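Local structure of Glyco_hydro_cc domain-containing protein (Trichoderma gamsii, 6UBD) at residues Asp226-Phe231 and Leu269-Lys274; Tyr240-Gly245 and Ser262-Ala267; His54-Ala59 and Val199-Cys204. The protein probably binds beta-1,3-glucan oligosaccharides, as a subgroup VII member of glycoside hydrolase family GH128. All blocks are in the same frame, centred on the assembly; numbering follows the deposited sequence.

The three contacts run from the outer helix layer of a (beta/alpha)8 barrel to its interior. Contact 1 joins helices 217-233 and 263-273. Its apolar centre is buried, while a charged pair bridged by water lies beside it. Contact 2 uses helix 263-273 again and sets its first turn against strand 237-243. It too is buried, but a tyrosine hydroxyl packs on a serine carbon, and the polar ends bond to other residues. The centre of contact 3 is nearest that of the chain, about 4 Å away. It ties a loop to strand 197-206 with two hydrogen bonds. Tyr240 touches Val228 and Ile272 of contact 1. Phe202 of contact 3 packs on Phe231 and against the backbone of strand 237-243.

Contact 1: Asp226-Phe231 and Leu269-Lys274; sequences DIVDLF and LNAISK
The isopropyl group of Val228 lies against the methyl of Ala271. This is helix-helix packing in the outer layer of a (beta/alpha)8 barrel, between helices 217-233 and 263-273. The two backbones come close here, with the CA atoms of Val228 and Ala271 6.3 Å apart. Such an approach suits the small alanine. Val228 CB is 3.8 Å from Ala271 CB, and its two methyls straddle the same carbon. Val228 CG1 stands anti to the backbone N (chi1 168°), which carries it along the neighbouring helix, 4.0 Å from Ala271 O. Val228 CG2 takes the other flank, 3.9 Å from Ala271 CB.

Ile272 adds little across the gap, because its side chain runs on toward the barrel wall. There Ile272 and Val228 both pack on the hydroxyl end of Tyr240 of strand 237-243, and that OH bonds to Glu232.

Beside this apolar patch lie Asp229 and Lys274. Their charges are opposite, but Asp229 OD1 and Lys274 NZ stay 4.5 Å apart, too far for a salt bridge. Two waters join them instead, and the ammonium group donates to both. Asp229 OD1 also bonds to the hydroxyl of Tyr275. One water gives OD1 a weak hydrogen bond. The other accepts from Lys274 NZ at 3.0 Å and donates to Asp229 OD2 at 2.8 Å.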
loop_
_atom_site.group_PDB
_atom_site.type_symbol
_atom_site.label_atom_id
_atom_site.label_comp_id
_atom_site.label_asym_id
_atom_site.label_seq_id
_atom_site.Cartn_x
_atom_site.Cartn_y
_atom_site.Cartn_z
ATOM N N ASP A 226 -6.259 4.311 17.134
ATOM C CA ASP A 226 -7.569 3.699 16.795
ATOM C C ASP A 226 -7.487 2.851 15.502
ATOM O O ASP A 226 -8.063 1.741 15.487
ATOM C CB ASP A 226 -8.640 4.788 16.646
ATOM C CG ASP A 226 -9.117 5.463 17.918
ATOM O OD1 ASP A 226 -8.788 4.956 19.011
ATOM O OD2 ASP A 226 -9.775 6.523 17.770
ATOM N N ILE A 227 -6.797 3.366 14.472
ATOM C CA ILE A 227 -6.771 2.635 13.182
ATOM C C ILE A 227 -5.963 1.350 13.285
ATOM O O ILE A 227 -6.360 0.292 12.684
ATOM C CB ILE A 227 -6.292 3.538 12.017
ATOM C CG1 ILE A 227 -7.006 3.078 10.740
ATOM C CG2 ILE A 227 -4.785 3.603 11.839
ATOM C CD1 ILE A 227 -6.705 3.846 9.489
ATOM N N VAL A 228 -4.873 1.300 14.031
ATOM C CA VAL A 228 -4.089 0.070 14.215
ATOM C C VAL A 228 -4.966 -0.939 14.964
ATOM O O VAL A 228 -5.021 -2.127 14.595
ATOM C CB VAL A 228 -2.746 0.348 14.884
ATOM C CG1 VAL A 228 -2.072 -0.912 15.338
ATOM C CG2 VAL A 228 -1.837 1.138 13.922
ATOM N N ASP A 229 -5.660 -0.471 16.014
ATOM C CA ASP A 229 -6.514 -1.429 16.737
ATOM C C ASP A 229 -7.585 -1.999 15.786
ATOM O O ASP A 229 -7.920 -3.192 15.885
ATOM C CB ASP A 229 -7.145 -0.766 17.977
ATOM C CG ASP A 229 -6.206 -0.470 19.138
ATOM O OD1 ASP A 229 -5.109 -1.105 19.174
ATOM O OD2 ASP A 229 -6.595 0.380 20.033
ATOM N N LEU A 230 -8.208 -1.120 15.020
ATOM C CA LEU A 230 -9.300 -1.544 14.092
ATOM C C LEU A 230 -8.742 -2.573 13.082
ATOM O O LEU A 230 -9.353 -3.641 12.898
ATOM C CB LEU A 230 -9.902 -0.323 13.409
ATOM C CG LEU A 230 -11.166 -0.516 12.505
ATOM C CD1 LEU A 230 -11.812 0.865 12.292
ATOM C CD2 LEU A 230 -10.896 -1.141 11.173
ATOM N N PHE A 231 -7.608 -2.240 12.473
ATOM C CA PHE A 231 -7.005 -3.169 11.458
ATOM C C PHE A 231 -6.660 -4.508 12.117
ATOM O O PHE A 231 -6.903 -5.567 11.516
ATOM C CB PHE A 231 -5.728 -2.543 10.862
ATOM C CG PHE A 231 -5.922 -1.349 9.942
ATOM C CD1 PHE A 231 -7.090 -1.107 9.232
ATOM C CD2 PHE A 231 -4.876 -0.450 9.752
ATOM C CE1 PHE A 231 -7.207 -0.015 8.374
ATOM C CE2 PHE A 231 -4.980 0.615 8.856
ATOM C CZ PHE A 231 -6.149 0.792 8.123
ATOM N N LEU A 269 4.746 3.711 16.123
ATOM C CA LEU A 269 5.644 2.754 16.837
ATOM C C LEU A 269 4.928 2.175 18.051
ATOM O O LEU A 269 4.940 0.933 18.304
ATOM C CB LEU A 269 6.914 3.484 17.269
ATOM C CG LEU A 269 7.906 2.695 18.121
ATOM C CD1 LEU A 269 8.459 1.555 17.381
ATOM C CD2 LEU A 269 9.026 3.614 18.636
ATOM N N ASN A 270 4.332 3.038 18.865
ATOM C CA ASN A 270 3.701 2.576 20.119
ATOM C C ASN A 270 2.483 1.690 19.867
ATOM O O ASN A 270 2.253 0.766 20.552
ATOM C CB ASN A 270 3.406 3.753 21.066
ATOM C CG ASN A 270 4.682 4.447 21.564
ATOM O OD1 ASN A 270 5.814 3.889 21.502
ATOM N ND2 ASN A 270 4.513 5.719 21.849
ATOM N N ALA A 271 1.743 1.941 18.797
ATOM C CA ALA A 271 0.526 1.149 18.408
ATOM C C ALA A 271 0.959 -0.233 17.922
ATOM O O ALA A 271 0.443 -1.245 18.436
ATOM C CB ALA A 271 -0.297 1.898 17.383
ATOM N N ILE A 272 1.906 -0.301 16.989
ATOM C CA ILE A 272 2.310 -1.633 16.439
ATOM C C ILE A 272 3.071 -2.481 17.436
ATOM O O ILE A 272 2.962 -3.718 17.446
ATOM C CB ILE A 272 3.114 -1.475 15.129
ATOM C CG1 ILE A 272 4.477 -0.798 15.318
ATOM C CG2 ILE A 272 2.246 -0.756 14.068
ATOM C CD1 ILE A 272 5.336 -0.706 14.051
ATOM N N SER A 273 3.720 -1.846 18.413
ATOM C CA SER A 273 4.445 -2.616 19.467
ATOM C C SER A 273 3.447 -3.322 20.397
ATOM O O SER A 273 3.829 -4.378 20.966
ATOM C CB SER A 273 5.412 -1.711 20.223
ATOM O OG SER A 273 6.064 -2.364 21.328
ATOM N N LYS A 274 2.227 -2.832 20.535
ATOM C CA LYS A 274 1.192 -3.478 21.384
ATOM C C LYS A 274 0.891 -4.881 20.852
ATOM O O LYS A 274 0.324 -5.692 21.612
ATOM C CB LYS A 274 -0.150 -2.698 21.401
ATOM C CG LYS A 274 -0.129 -1.346 22.045
ATOM C CD LYS A 274 -1.487 -0.651 21.961
ATOM C CE LYS A 274 -1.404 0.838 22.278
ATOM N NZ LYS A 274 -2.391 1.676 21.503
HETATM O O HOH W 1 -3.156 0.829 18.821
HETATM O O HOH W 2 -4.959 0.382 22.356
#

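Contact 2: Tyr240-Gly245 and Ser262-Ala267; sequences YAYTDG and SQSGQA
Tyr242 and Gly265 mark the nearest approach of the two backbones, and even their CA atoms are 9.1 Å apart. One long side chain therefore spans the space between strand 237-243 and the first turn of helix 263-273. With chi1 at -172°, the Tyr242 ring points away from its own backbone N and out to the helix. Its hydroxyl ends there, and Tyr242 OH lies 3.2 Å from Ser264 CB. The touch is packing of an oxygen on carbon. The hydroxyl donates to Trp252 O.

Ser264 turns its OG anti to its own carbonyl carbon, and that oxygen bonds to Val251 O and Gln217 NE2. Its CB is what meets the tyrosine. Both polar ends are thus satisfied by third parties, although they lie in one buried patch.

The helix start is fixed by Ser262 at the N-cap. Ser262 OG accepts from Gly265 N at 3.0 Å, and the bond is nearly straight at 165°. On the strand side, Thr243 OG1 accepts from Gly245 N at 3.1 Å, an ST turn that begins the loop after the strand.

The Tyr242 ring stacks with Trp252 and also meets Tyr268 and Trp46. Strand 237-243 lies between parallel strands 35-38 and 197-206 in the barrel, and helix 263-273 packs beside helix 217-233 outside it.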
loop_
_atom_site.group_PDB
_atom_site.type_symbol
_atom_site.label_atom_id
_atom_site.label_comp_id
_atom_site.label_asym_id
_atom_site.label_seq_id
_atom_site.Cartn_x
_atom_site.Cartn_y
_atom_site.Cartn_z
ATOM N N TYR A 240 -1.189 -3.821 6.596
ATOM C CA TYR A 240 -1.387 -2.362 6.519
ATOM C C TYR A 240 -0.029 -1.655 6.503
ATOM O O TYR A 240 0.946 -2.198 7.060
ATOM C CB TYR A 240 -2.301 -1.837 7.634
ATOM C CG TYR A 240 -1.879 -2.170 9.042
ATOM C CD1 TYR A 240 -0.885 -1.410 9.707
ATOM C CD2 TYR A 240 -2.446 -3.241 9.714
ATOM C CE1 TYR A 240 -0.471 -1.735 11.014
ATOM C CE2 TYR A 240 -2.061 -3.551 11.037
ATOM C CZ TYR A 240 -1.059 -2.797 11.671
ATOM O OH TYR A 240 -0.630 -3.109 12.980
ATOM N N ALA A 241 0.034 -0.443 6.007
ATOM C CA ALA A 241 1.305 0.280 5.853
ATOM C C ALA A 241 1.111 1.808 5.946
ATOM O O ALA A 241 0.407 2.434 5.155
ATOM C CB ALA A 241 1.976 -0.075 4.546
ATOM N N TYR A 242 1.775 2.424 6.955
ATOM C CA TYR A 242 1.843 3.903 7.158
ATOM C C TYR A 242 2.673 4.535 6.016
ATOM O O TYR A 242 3.805 4.088 5.868
ATOM C CB TYR A 242 2.479 4.135 8.550
ATOM C CG TYR A 242 2.515 5.547 9.101
ATOM C CD1 TYR A 242 3.149 6.572 8.416
ATOM C CD2 TYR A 242 1.929 5.843 10.334
ATOM C CE1 TYR A 242 3.188 7.862 8.936
ATOM C CE2 TYR A 242 2.005 7.108 10.895
ATOM C CZ TYR A 242 2.650 8.118 10.214
ATOM O OH TYR A 242 2.654 9.387 10.808
ATOM N N THR A 243 2.135 5.521 5.299
ATOM C CA THR A 243 2.866 6.171 4.189
ATOM C C THR A 243 3.673 7.381 4.655
ATOM O O THR A 243 3.183 8.195 5.481
ATOM C CB THR A 243 1.905 6.506 3.048
ATOM O OG1 THR A 243 2.766 6.975 1.979
ATOM C CG2 THR A 243 0.851 7.540 3.344
ATOM N N ASP A 244 4.818 7.613 4.060
ATOM C CA ASP A 244 5.607 8.836 4.226
ATOM C C ASP A 244 5.616 9.677 2.934
ATOM O O ASP A 244 6.486 10.549 2.774
ATOM C CB ASP A 244 6.996 8.524 4.725
ATOM C CG ASP A 244 7.885 7.745 3.769
ATOM O OD1 ASP A 244 7.509 7.535 2.612
ATOM O OD2 ASP A 244 8.966 7.345 4.230
ATOM N N GLY A 245 4.724 9.397 1.961
ATOM C CA GLY A 245 4.695 10.167 0.713
ATOM C C GLY A 245 4.447 11.647 0.938
ATOM O O GLY A 245 3.904 12.095 1.957
ATOM N N SER A 262 9.289 11.489 14.642
ATOM C CA SER A 262 8.305 12.564 14.950
ATOM C C SER A 262 7.260 12.014 15.907
ATOM O O SER A 262 7.175 10.827 16.201
ATOM C CB SER A 262 7.648 13.076 13.683
ATOM O OG SER A 262 6.700 12.107 13.230
ATOM N N GLN A 263 6.452 12.939 16.467
ATOM C CA GLN A 263 5.338 12.507 17.342
ATOM C C GLN A 263 4.380 11.562 16.617
ATOM O O GLN A 263 3.892 10.586 17.185
ATOM C CB GLN A 263 4.631 13.769 17.898
ATOM C CG GLN A 263 5.519 14.658 18.807
ATOM C CD GLN A 263 4.911 16.031 19.001
ATOM O OE1 GLN A 263 3.976 16.208 19.795
ATOM N NE2 GLN A 263 5.431 17.008 18.223
ATOM N N SER A 264 4.120 11.817 15.322
ATOM C CA SER A 264 3.278 10.921 14.487
ATOM C C SER A 264 3.951 9.544 14.265
ATOM O O SER A 264 3.315 8.499 14.471
ATOM C CB SER A 264 2.923 11.581 13.179
ATOM O OG SER A 264 2.205 12.802 13.362
ATOM N N GLY A 265 5.267 9.585 14.029
ATOM C CA GLY A 265 6.027 8.341 13.910
ATOM C C GLY A 265 6.041 7.506 15.185
ATOM O O GLY A 265 5.996 6.245 15.218
ATOM N N GLN A 266 6.156 8.206 16.334
ATOM C CA GLN A 266 6.115 7.562 17.672
ATOM C C GLN A 266 4.714 6.982 17.921
ATOM O O GLN A 266 4.600 5.932 18.531
ATOM C CB GLN A 266 6.429 8.585 18.767
ATOM C CG GLN A 266 7.894 9.066 18.827
ATOM C CD GLN A 266 8.085 10.332 19.626
ATOM O OE1 GLN A 266 8.658 11.337 19.174
ATOM N NE2 GLN A 266 7.578 10.256 20.849
ATOM N N ALA A 267 3.642 7.659 17.500
ATOM C CA ALA A 267 2.293 7.087 17.731
ATOM C C ALA A 267 2.179 5.726 16.989
ATOM O O ALA A 267 1.659 4.785 17.490
ATOM C CB ALA A 267 1.249 8.057 17.258
#

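Contact 3: His54-Ala59 and Val199-Cys204; sequences HDWTPA and VTEFAC
His54 has its CG between the backbone N and the carbonyl carbon (chi1 83°), which turns the imidazole toward strand 197-206. Trp56 has CG beside its backbone N and swings the indole the same way. The Glu201 chain is extended beyond CG (chi2 180°), and this carries the carboxylate out to the indole edge.

The histidine is held at both nitrogens. His54 NE2 donates to Thr200 O at 2.9 Å, and the carbonyl oxygen lies in the ring plane. His54 ND1 accepts from Trp56 N at 3.2 Å, also in that plane. These two bonds fix the rotation of the ring and are consistent with the proton on NE2. His54 CE1 lies over one face of the Trp56 indole, 3.6 Å above its plane and offset toward the rim.

Trp56 NE1 donates to Glu201 OE2 at 2.9 Å. The carboxylate sits at the indole edge with its plane 90° from the ring, and the N-H meets OE2 from above the carboxylate plane. A leucine in place of His54 would probably leave Thr200 O and Trp56 N without these mates and let the indole shift against Glu201.

The loop is further braced by an Asx turn. Asp55 OD1 takes both Thr57 N, at 3.1 Å, and Thr57 OG1, at 2.7 Å.

Asn105 touches both Trp56 and Glu201, and His173 and Phe175 touch Glu201. A glutamate on the seventh strand of a (beta/alpha)8 barrel, near an asparagine after the fourth, is typical of the clan GH-A glycosidase site. Glu201 thus probably matches the nucleophile position of that clan.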
loop_
_atom_site.group_PDB
_atom_site.type_symbol
_atom_site.label_atom_id
_atom_site.label_comp_id
_atom_site.label_asym_id
_atom_site.label_seq_id
_atom_site.Cartn_x
_atom_site.Cartn_y
_atom_site.Cartn_z
ATOM N N HIS A 54 7.094 -1.730 1.459
ATOM C CA HIS A 54 7.218 -1.412 0.031
ATOM C C HIS A 54 7.756 -0.001 -0.154
ATOM O O HIS A 54 7.730 0.768 0.835
ATOM C CB HIS A 54 5.926 -1.691 -0.763
ATOM C CG HIS A 54 4.925 -0.574 -0.668
ATOM N ND1 HIS A 54 4.910 0.448 -1.567
ATOM C CD2 HIS A 54 3.849 -0.401 0.157
ATOM C CE1 HIS A 54 3.872 1.229 -1.310
ATOM N NE2 HIS A 54 3.207 0.741 -0.252
ATOM N N ASP A 55 8.221 0.366 -1.339
ATOM C CA ASP A 55 8.700 1.733 -1.629
ATOM C C ASP A 55 8.279 2.152 -3.036
ATOM O O ASP A 55 8.950 3.006 -3.592
ATOM C CB ASP A 55 10.199 1.856 -1.382
ATOM C CG ASP A 55 11.037 1.046 -2.376
ATOM O OD1 ASP A 55 10.474 0.360 -3.252
ATOM O OD2 ASP A 55 12.302 1.162 -2.286
ATOM N N TRP A 56 7.139 1.639 -3.496
ATOM C CA TRP A 56 6.595 1.958 -4.843
ATOM C C TRP A 56 7.486 1.464 -6.019
ATOM O O TRP A 56 7.132 1.743 -7.174
ATOM C CB TRP A 56 6.259 3.451 -4.986
ATOM C CG TRP A 56 5.213 3.918 -3.997
ATOM C CD1 TRP A 56 3.847 3.851 -4.100
ATOM C CD2 TRP A 56 5.470 4.562 -2.724
ATOM N NE1 TRP A 56 3.238 4.372 -2.988
ATOM C CE2 TRP A 56 4.208 4.775 -2.135
ATOM C CE3 TRP A 56 6.642 4.935 -2.023
ATOM C CZ2 TRP A 56 4.094 5.355 -0.856
ATOM C CZ3 TRP A 56 6.498 5.497 -0.752
ATOM C CH2 TRP A 56 5.243 5.729 -0.179
ATOM N N THR A 57 8.618 0.805 -5.748
ATOM C CA THR A 57 9.545 0.328 -6.805
ATOM C C THR A 57 9.458 -1.187 -7.002
ATOM O O THR A 57 8.856 -1.920 -6.221
ATOM C CB THR A 57 11.009 0.703 -6.508
ATOM O OG1 THR A 57 11.648 -0.237 -5.604
ATOM C CG2 THR A 57 11.186 2.151 -6.058
ATOM N N PRO A 58 10.021 -1.735 -8.114
ATOM C CA PRO A 58 10.052 -3.183 -8.339
ATOM C C PRO A 58 10.852 -4.007 -7.329
ATOM O O PRO A 58 10.641 -5.210 -7.270
ATOM C CB PRO A 58 10.668 -3.284 -9.749
ATOM C CG PRO A 58 10.286 -1.980 -10.431
ATOM C CD PRO A 58 10.445 -0.989 -9.301
ATOM N N ALA A 59 11.767 -3.342 -6.597
ATOM C CA ALA A 59 12.740 -4.044 -5.731
ATOM C C ALA A 59 13.091 -3.158 -4.532
ATOM O O ALA A 59 14.140 -2.507 -4.515
ATOM C CB ALA A 59 13.963 -4.454 -6.494
ATOM N N VAL A 199 -4.015 -2.723 3.189
ATOM C CA VAL A 199 -4.058 -1.243 3.181
ATOM C C VAL A 199 -2.653 -0.752 2.877
ATOM O O VAL A 199 -1.795 -0.696 3.763
ATOM C CB VAL A 199 -4.578 -0.689 4.524
ATOM C CG1 VAL A 199 -4.710 0.846 4.484
ATOM C CG2 VAL A 199 -5.930 -1.281 4.869
ATOM N N THR A 200 -2.366 -0.499 1.606
ATOM C CA THR A 200 -0.976 -0.320 1.146
ATOM C C THR A 200 -0.467 1.126 1.335
ATOM O O THR A 200 0.761 1.357 1.227
ATOM C CB THR A 200 -0.825 -0.855 -0.283
ATOM O OG1 THR A 200 -1.690 -0.073 -1.125
ATOM C CG2 THR A 200 -1.105 -2.363 -0.386
ATOM N N GLU A 201 -1.394 2.048 1.570
ATOM C CA GLU A 201 -1.060 3.399 2.110
ATOM C C GLU A 201 -2.236 3.824 2.979
ATOM O O GLU A 201 -3.373 3.621 2.610
ATOM C CB GLU A 201 -0.906 4.506 1.072
ATOM C CG GLU A 201 0.299 4.354 0.120
ATOM C CD GLU A 201 0.343 5.501 -0.869
ATOM O OE1 GLU A 201 0.090 6.635 -0.452
ATOM O OE2 GLU A 201 0.652 5.291 -2.038
ATOM N N PHE A 202 -1.965 4.469 4.139
ATOM C CA PHE A 202 -3.006 5.193 4.945
ATOM C C PHE A 202 -2.402 6.450 5.568
ATOM O O PHE A 202 -1.195 6.533 5.839
ATOM C CB PHE A 202 -3.714 4.267 5.956
ATOM C CG PHE A 202 -2.830 3.882 7.146
ATOM C CD1 PHE A 202 -2.663 4.751 8.234
ATOM C CD2 PHE A 202 -2.207 2.647 7.199
ATOM C CE1 PHE A 202 -1.836 4.384 9.289
ATOM C CE2 PHE A 202 -1.352 2.303 8.256
ATOM C CZ PHE A 202 -1.183 3.171 9.304
ATOM N N ALA A 203 -3.279 7.448 5.672
ATOM C CA ALA A 203 -2.933 8.703 6.396
ATOM C C ALA A 203 -4.225 9.408 6.752
ATOM O O ALA A 203 -5.301 9.263 6.132
ATOM C CB ALA A 203 -2.105 9.673 5.565
ATOM N N CYS A 204 -4.166 10.242 7.815
ATOM C CA CYS A 204 -5.310 11.057 8.318
ATOM C C CYS A 204 -5.452 12.295 7.414
ATOM O O CYS A 204 -4.553 13.161 7.377
ATOM C CB CYS A 204 -5.047 11.469 9.761
ATOM S SG CYS A 204 -6.415 12.305 10.620
#